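Local coordinates for protein Afp2 (Serratia entomophila, PDB 6RBN) that probably builds the contractile sheath that surrounds the inner tube of the anti-feeding prophage, a phage-tail-like injection particle, at residues W162-S167 with G201-F206. Numbering follows the deposited sequence.
Sequences WGTLAS and GVTPAF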
loop_
_atom_site.group_PDB
_atom_site.type_symbol
_atom_site.label_atom_id
_atom_site.label_comp_id
_atom_site.label_asym_id
_atom_site.label_seq_id
_atom_site.Cartn_x
_atom_site.Cartn_y
_atom_site.Cartn_z
ATOM N N TRP C 162 35.403 -70.463 -72.302
ATOM C CA TRP C 162 35.683 -69.298 -73.129
ATOM C C TRP C 162 34.573 -69.055 -74.141
ATOM O O TRP C 162 33.796 -69.951 -74.476
ATOM C CB TRP C 162 37.019 -69.492 -73.844
ATOM C CG TRP C 162 38.199 -69.272 -72.959
ATOM C CD1 TRP C 162 38.668 -70.115 -72.000
ATOM C CD2 TRP C 162 39.135 -68.193 -73.035
ATOM N NE1 TRP C 162 39.793 -69.590 -71.418
ATOM C CE2 TRP C 162 40.109 -68.416 -72.045
ATOM C CE3 TRP C 162 39.227 -67.045 -73.824
ATOM C CZ2 TRP C 162 41.159 -67.538 -71.823
ATOM C CZ3 TRP C 162 40.275 -66.176 -73.603
ATOM C CH2 TRP C 162 41.225 -66.423 -72.612
ATOM N N GLY C 163 34.503 -67.817 -74.631
ATOM C CA GLY C 163 33.472 -67.451 -75.575
ATOM C C GLY C 163 33.943 -67.490 -77.017
ATOM O O GLY C 163 35.134 -67.517 -77.314
ATOM N N THR C 164 32.971 -67.511 -77.925
ATOM C CA THR C 164 33.226 -67.552 -79.361
ATOM C C THR C 164 32.317 -66.573 -80.106
ATOM O O THR C 164 31.510 -66.981 -80.950
ATOM C CB THR C 164 33.144 -68.991 -79.905
ATOM O OG1 THR C 164 33.238 -68.987 -81.335
ATOM C CG2 THR C 164 31.918 -69.763 -79.423
ATOM N N LEU C 165 32.441 -65.285 -79.738
ATOM C CA LEU C 165 31.636 -64.141 -80.191
ATOM C C LEU C 165 31.334 -64.150 -81.684
ATOM O O LEU C 165 32.149 -64.600 -82.493
ATOM C CB LEU C 165 32.392 -62.857 -79.848
ATOM C CG LEU C 165 31.816 -61.454 -80.024
ATOM C CD1 LEU C 165 30.691 -61.214 -79.044
ATOM C CD2 LEU C 165 32.909 -60.418 -79.849
ATOM N N ALA C 166 30.150 -63.629 -82.035
ATOM C CA ALA C 166 29.525 -63.849 -83.341
ATOM C C ALA C 166 30.323 -63.301 -84.522
ATOM O O ALA C 166 30.033 -63.667 -85.665
ATOM C CB ALA C 166 28.123 -63.238 -83.351
ATOM N N SER C 167 31.314 -62.447 -84.286
ATOM C CA SER C 167 32.252 -62.053 -85.325
ATOM C C SER C 167 33.414 -63.030 -85.466
ATOM O O SER C 167 34.369 -62.740 -86.193
ATOM C CB SER C 167 32.789 -60.647 -85.051
ATOM O OG SER C 167 33.595 -60.629 -83.887
ATOM N N GLY C 201 24.756 -62.145 -77.537
ATOM C CA GLY C 201 25.767 -61.972 -78.556
ATOM C C GLY C 201 26.972 -62.873 -78.440
ATOM O O GLY C 201 27.841 -62.827 -79.316
ATOM N N VAL C 202 27.045 -63.711 -77.410
ATOM C CA VAL C 202 28.186 -64.588 -77.200
ATOM C C VAL C 202 27.648 -65.989 -76.944
ATOM O O VAL C 202 26.529 -66.163 -76.458
ATOM C CB VAL C 202 29.087 -64.072 -76.042
ATOM C CG1 VAL C 202 28.401 -64.194 -74.692
ATOM C CG2 VAL C 202 30.457 -64.741 -76.037
ATOM N N THR C 203 28.412 -66.994 -77.355
ATOM C CA THR C 203 28.098 -68.392 -77.113
ATOM C C THR C 203 29.331 -69.046 -76.508
ATOM O O THR C 203 30.452 -68.588 -76.755
ATOM C CB THR C 203 27.687 -69.128 -78.402
ATOM O OG1 THR C 203 28.719 -69.001 -79.385
ATOM C CG2 THR C 203 26.382 -68.577 -78.962
ATOM N N PRO C 204 29.162 -70.070 -75.673
ATOM C CA PRO C 204 30.334 -70.775 -75.152
ATOM C C PRO C 204 31.020 -71.586 -76.236
ATOM O O PRO C 204 30.386 -72.088 -77.165
ATOM C CB PRO C 204 29.751 -71.678 -74.060
ATOM C CG PRO C 204 28.340 -71.856 -74.434
ATOM C CD PRO C 204 27.917 -70.565 -75.059
ATOM N N ALA C 205 32.342 -71.696 -76.110
ATOM C CA ALA C 205 33.113 -72.458 -77.085
ATOM C C ALA C 205 32.870 -73.950 -76.946
ATOM O O ALA C 205 32.918 -74.682 -77.939
ATOM C CB ALA C 205 34.600 -72.149 -76.937
ATOM N N PHE C 206 32.602 -74.413 -75.731
ATOM C CA PHE C 206 32.441 -75.825 -75.429
ATOM C C PHE C 206 31.067 -76.050 -74.818
ATOM O O PHE C 206 30.429 -75.124 -74.314
ATOM C CB PHE C 206 33.526 -76.295 -74.456
ATOM C CG PHE C 206 34.911 -76.227 -75.021
ATOM C CD1 PHE C 206 35.140 -76.392 -76.376
ATOM C CD2 PHE C 206 35.980 -75.915 -74.203
ATOM C CE1 PHE C 206 36.416 -76.304 -76.895
ATOM C CE2 PHE C 206 37.253 -75.813 -74.716
ATOM C CZ PHE C 206 37.473 -76.012 -76.063
#
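A single antiparallel beta bridge between G163 and P204, their CA atoms 4.6 Å apart, joins two loops in the subtilisin-like domain of this sheath protein. Two backbone hydrogen bonds make it: the N of A205 donates to the O of W162 at 2.8 Å, and the N of T164 donates to the O of T203 at 3.0 Å. The bonds flank G163 and P204, which makes these two a non-hydrogen-bonded antiparallel pair. The T203 carbonyl also receives a CA-H...O contact from G163, and the CG2 methyl of V202 lies 4.1 Å from G163 CA. The side chains of the bonded pair T164 and T203 cross at a slant. With chi1 at 173°, the T164 hydroxyl lies anti to the backbone N and the CG2 methyl is left to meet T203 OG1 at 3.3 Å, a contact of methyl against hydroxyl oxygen; the same methyl lies near P204 O and A205 CA. Toward G201 the pairing ends, and the CD1 methyl of L165 rests against the main-chain O of G201 and, more loosely, V202 CB, 4.4 Å away. The bridge brings together the loop that follows strand 156-157, at one edge of the mixed sheet, and the loop leading to helix 210-216. Helix 173-187 lies between them in sequence and receives W162 on P173 and V202 on I176, while the W162 indole NE1 is hydrogen-bonded to G132 O.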